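Local coordinates for periplasmic protein (Legionella pneumophila subsp. pneumophila, PDB 4FGQ) that is probably a calcium-dependent periplasmic cysteine protease of the bacterial transglutaminase-like family, at residues 122-127 with 135-140. Sequence-based numbering, arbitrary orientation.
Sequences MVLSFY and LILDSL
L124 pairs with L137 and F126 with L135 as the hydrogen-bonded pairs of an antiparallel beta hairpin, in which strand 119-126 returns as 135-137 within the six-stranded sheet of this transglutaminase-like fold. Four backbone bonds establish the register, with N-H...O angles of 165° to 178°. Among them, L124 N lies 2.9 Å from L137 O.

V123, whose nearest CA across the hairpin is that of D138, points its CB toward the other segment and can be followed atom by atom. V123 CB rests 3.6 Å from L137 O. With CG1 anti to the carbonyl carbon (chi1 -62°), the two methyls divide the work. V123 CG2 meets I136 CG2 at 3.8 Å, while V123 CG1 reaches across to the carboxylate, 3.7 Å from D138 CG. That carboxylate accepts from H121 NE2 at OD1 and forms a salt bridge with R150 through OD2, the histidine and aspartate on neighbouring strands being consistent with the His-Asp pair of clan CA cysteine proteases. OD1 also receives L140 N from above the carboxylate plane, closing an Asx turn.

I136 is on the same face as S125, and its end comes nearer the partner strand, I136 CD1 lying 3.5 Å from S125 OG, a hydroxyl hydrogen-bonded to T110 on strand 107-114. On the reverse face, F126 and L135 run side by side, F126 CD2 4.0 Å from L135 CD1, the methyl approaching the ring obliquely. Here helix 43-55 packs on F126 and L137, and helix 86-100 on L124. Beyond the last backbone bond, a water bridges the segments, donating to M122 O at 2.7 Å and accepting from S139 OG.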
ATOM      1  N   MET A 122      -6.273  -1.154   7.788  1.00 11.91           N
ATOM      2  CA  MET A 122      -6.058  -1.474   6.377  1.00 12.01           C
ATOM      3  C   MET A 122      -4.712  -2.153   6.203  1.00 10.32           C
ATOM      4  O   MET A 122      -3.708  -1.739   6.806  1.00 12.24           O
ATOM      5  CB  MET A 122      -6.086  -0.190   5.539  1.00 14.28           C
ATOM      6  CG  MET A 122      -6.192  -0.379   4.028  1.00 16.01           C
ATOM      7  SD  MET A 122      -7.918  -0.550   3.494  1.00 23.32           S
ATOM      8  CE  MET A 122      -8.519   1.138   3.457  1.00 19.63           C
ATOM      9  N   VAL A 123      -4.688  -3.197   5.378  1.00  9.77           N
ATOM     10  CA  VAL A 123      -3.458  -3.909   5.044  1.00 10.42           C
ATOM     11  C   VAL A 123      -3.437  -4.125   3.541  1.00 12.96           C
ATOM     12  O   VAL A 123      -4.401  -3.787   2.860  1.00 12.94           O
ATOM     13  CB  VAL A 123      -3.378  -5.279   5.739  1.00 10.16           C
ATOM     14  CG1 VAL A 123      -3.359  -5.095   7.267  1.00 13.81           C
ATOM     15  CG2 VAL A 123      -4.556  -6.157   5.310  1.00 10.87           C
ATOM     16  N   LEU A 124      -2.348  -4.696   3.026  1.00 10.30           N
ATOM     17  CA  LEU A 124      -2.304  -5.101   1.622  1.00 12.20           C
ATOM     18  C   LEU A 124      -2.287  -6.619   1.580  1.00  9.69           C
ATOM     19  O   LEU A 124      -1.453  -7.241   2.228  1.00 11.91           O
ATOM     20  CB  LEU A 124      -1.053  -4.542   0.936  1.00 13.03           C
ATOM     21  CG  LEU A 124      -0.830  -4.992  -0.514  1.00 10.82           C
ATOM     22  CD1 LEU A 124      -2.043  -4.654  -1.347  1.00 11.49           C
ATOM     23  CD2 LEU A 124       0.405  -4.285  -1.062  1.00 12.06           C
ATOM     24  N   SER A 125      -3.235  -7.214   0.857  1.00  9.41           N
ATOM     25  CA  SER A 125      -3.300  -8.666   0.734  1.00  9.51           C
ATOM     26  C   SER A 125      -2.732  -9.125  -0.601  1.00 11.12           C
ATOM     27  O   SER A 125      -3.082  -8.587  -1.653  1.00 13.57           O
ATOM     28  CB  SER A 125      -4.756  -9.143   0.842  1.00 11.97           C
ATOM     29  OG  SER A 125      -5.279  -8.900   2.142  1.00 12.39           O
ATOM     30  N   PHE A 126      -1.854 -10.118  -0.561  1.00  9.54           N
ATOM     31  CA  PHE A 126      -1.287 -10.684  -1.784  1.00 10.71           C
ATOM     32  C   PHE A 126      -1.860 -12.072  -1.967  1.00 11.65           C
ATOM     33  O   PHE A 126      -1.782 -12.895  -1.054  1.00 12.06           O
ATOM     34  CB  PHE A 126       0.239 -10.763  -1.670  1.00 11.07           C
ATOM     35  CG  PHE A 126       0.871 -11.661  -2.700  1.00 10.92           C
ATOM     36  CD1 PHE A 126       1.089 -11.210  -3.992  1.00 10.43           C
ATOM     37  CD2 PHE A 126       1.232 -12.968  -2.378  1.00 12.11           C
ATOM     38  CE1 PHE A 126       1.658 -12.043  -4.945  1.00 11.75           C
ATOM     39  CE2 PHE A 126       1.808 -13.796  -3.324  1.00 12.98           C
ATOM     40  CZ  PHE A 126       2.018 -13.339  -4.609  1.00 14.25           C
ATOM     41  N   TYR A 127      -2.443 -12.338  -3.134  1.00 10.19           N
ATOM     42  CA  TYR A 127      -3.046 -13.625  -3.402  1.00 11.42           C
ATOM     43  C   TYR A 127      -2.192 -14.411  -4.390  1.00 13.76           C
ATOM     44  O   TYR A 127      -2.107 -14.027  -5.561  1.00 14.60           O
ATOM     45  CB  TYR A 127      -4.439 -13.426  -4.013  1.00 11.85           C
ATOM     46  CG  TYR A 127      -5.480 -12.914  -3.041  1.00 14.03           C
ATOM     47  CD1 TYR A 127      -5.531 -11.575  -2.686  1.00 17.10           C
ATOM     48  CD2 TYR A 127      -6.414 -13.776  -2.490  1.00 14.77           C
ATOM     49  CE1 TYR A 127      -6.497 -11.107  -1.800  1.00 16.61           C
ATOM     50  CE2 TYR A 127      -7.375 -13.316  -1.601  1.00 15.90           C
ATOM     51  CZ  TYR A 127      -7.406 -11.988  -1.266  1.00 18.08           C
ATOM     52  OH  TYR A 127      -8.370 -11.544  -0.388  1.00 20.43           O
ATOM     53  N   LEU A 135      -1.573 -13.536   1.671  1.00 10.36           N
ATOM     54  CA  LEU A 135      -0.500 -13.151   2.581  1.00 10.62           C
ATOM     55  C   LEU A 135      -0.716 -11.687   2.933  1.00 14.70           C
ATOM     56  O   LEU A 135      -1.048 -10.879   2.059  1.00 15.34           O
ATOM     57  CB  LEU A 135       0.842 -13.339   1.889  1.00 11.11           C
ATOM     58  CG  LEU A 135       1.123 -14.749   1.381  1.00 21.34           C
ATOM     59  CD1 LEU A 135       2.573 -14.843   0.887  1.00 17.97           C
ATOM     60  CD2 LEU A 135       0.857 -15.764   2.466  1.00 25.10           C
ATOM     61  N   ILE A 136      -0.539 -11.344   4.209  1.00 11.40           N
ATOM     62  CA  ILE A 136      -0.882 -10.017   4.695  1.00  9.98           C
ATOM     63  C   ILE A 136       0.350  -9.133   4.893  1.00  8.08           C
ATOM     64  O   ILE A 136       1.232  -9.439   5.707  1.00 12.14           O
ATOM     65  CB  ILE A 136      -1.662 -10.103   6.031  1.00  9.42           C
ATOM     66  CG1 ILE A 136      -2.906 -10.993   5.893  1.00 14.25           C
ATOM     67  CG2 ILE A 136      -2.035  -8.713   6.497  1.00 11.55           C
ATOM     68  CD1 ILE A 136      -3.924 -10.483   4.894  1.00 18.56           C
ATOM     69  N   LEU A 137       0.406  -8.034   4.145  1.00  7.88           N
ATOM     70  CA  LEU A 137       1.471  -7.038   4.278  1.00  9.48           C
ATOM     71  C   LEU A 137       0.917  -5.898   5.137  1.00  9.26           C
ATOM     72  O   LEU A 137       0.040  -5.129   4.691  1.00 11.04           O
ATOM     73  CB  LEU A 137       1.885  -6.505   2.905  1.00  9.87           C
ATOM     74  CG  LEU A 137       2.872  -7.377   2.120  1.00 10.42           C
ATOM     75  CD1 LEU A 137       2.201  -8.659   1.596  1.00 13.05           C
ATOM     76  CD2 LEU A 137       3.481  -6.573   0.969  1.00 13.69           C
ATOM     77  N   ASP A 138       1.425  -5.802   6.367  1.00  9.67           N
ATOM     78  CA  ASP A 138       0.872  -4.930   7.398  1.00  9.76           C
ATOM     79  C   ASP A 138       1.897  -3.875   7.756  1.00 13.96           C
ATOM     80  O   ASP A 138       3.091  -4.053   7.499  1.00 12.53           O
ATOM     81  CB  ASP A 138       0.558  -5.793   8.628  1.00 10.81           C
ATOM     82  CG  ASP A 138      -0.446  -5.162   9.567  1.00 13.32           C
ATOM     83  OD1 ASP A 138      -0.627  -3.933   9.530  1.00 13.45           O
ATOM     84  OD2 ASP A 138      -1.036  -5.920  10.366  1.00 17.94           O
ATOM     85  N   SER A 139       1.416  -2.777   8.334  1.00 10.69           N
ATOM     86  CA  SER A 139       2.254  -1.709   8.859  1.00 13.61           C
ATOM     87  C   SER A 139       2.482  -1.838  10.375  1.00 11.93           C
ATOM     88  O   SER A 139       3.312  -1.126  10.942  1.00 16.43           O
ATOM     89  CB  SER A 139       1.608  -0.349   8.555  1.00 13.26           C
ATOM     90  OG  SER A 139       0.213  -0.384   8.828  1.00 13.19           O
ATOM     91  N   LEU A 140       1.742  -2.732  11.020  1.00 10.98           N
ATOM     92  CA  LEU A 140       1.894  -2.980  12.461  1.00 11.93           C
ATOM     93  C   LEU A 140       2.360  -4.406  12.767  1.00 14.04           C
ATOM     94  O   LEU A 140       2.143  -4.931  13.864  1.00 17.61           O
ATOM     95  CB  LEU A 140       0.576  -2.697  13.208  1.00 11.45           C
ATOM     96  CG  LEU A 140       0.066  -1.259  13.165  1.00 15.98           C
ATOM     97  CD1 LEU A 140      -1.258  -1.163  13.921  1.00 19.88           C
ATOM     98  CD2 LEU A 140       1.087  -0.306  13.778  1.00 14.86           C
TER
HETATM   99  O   HOH W   1      -1.126  -0.919   6.533  1.00 13.46           O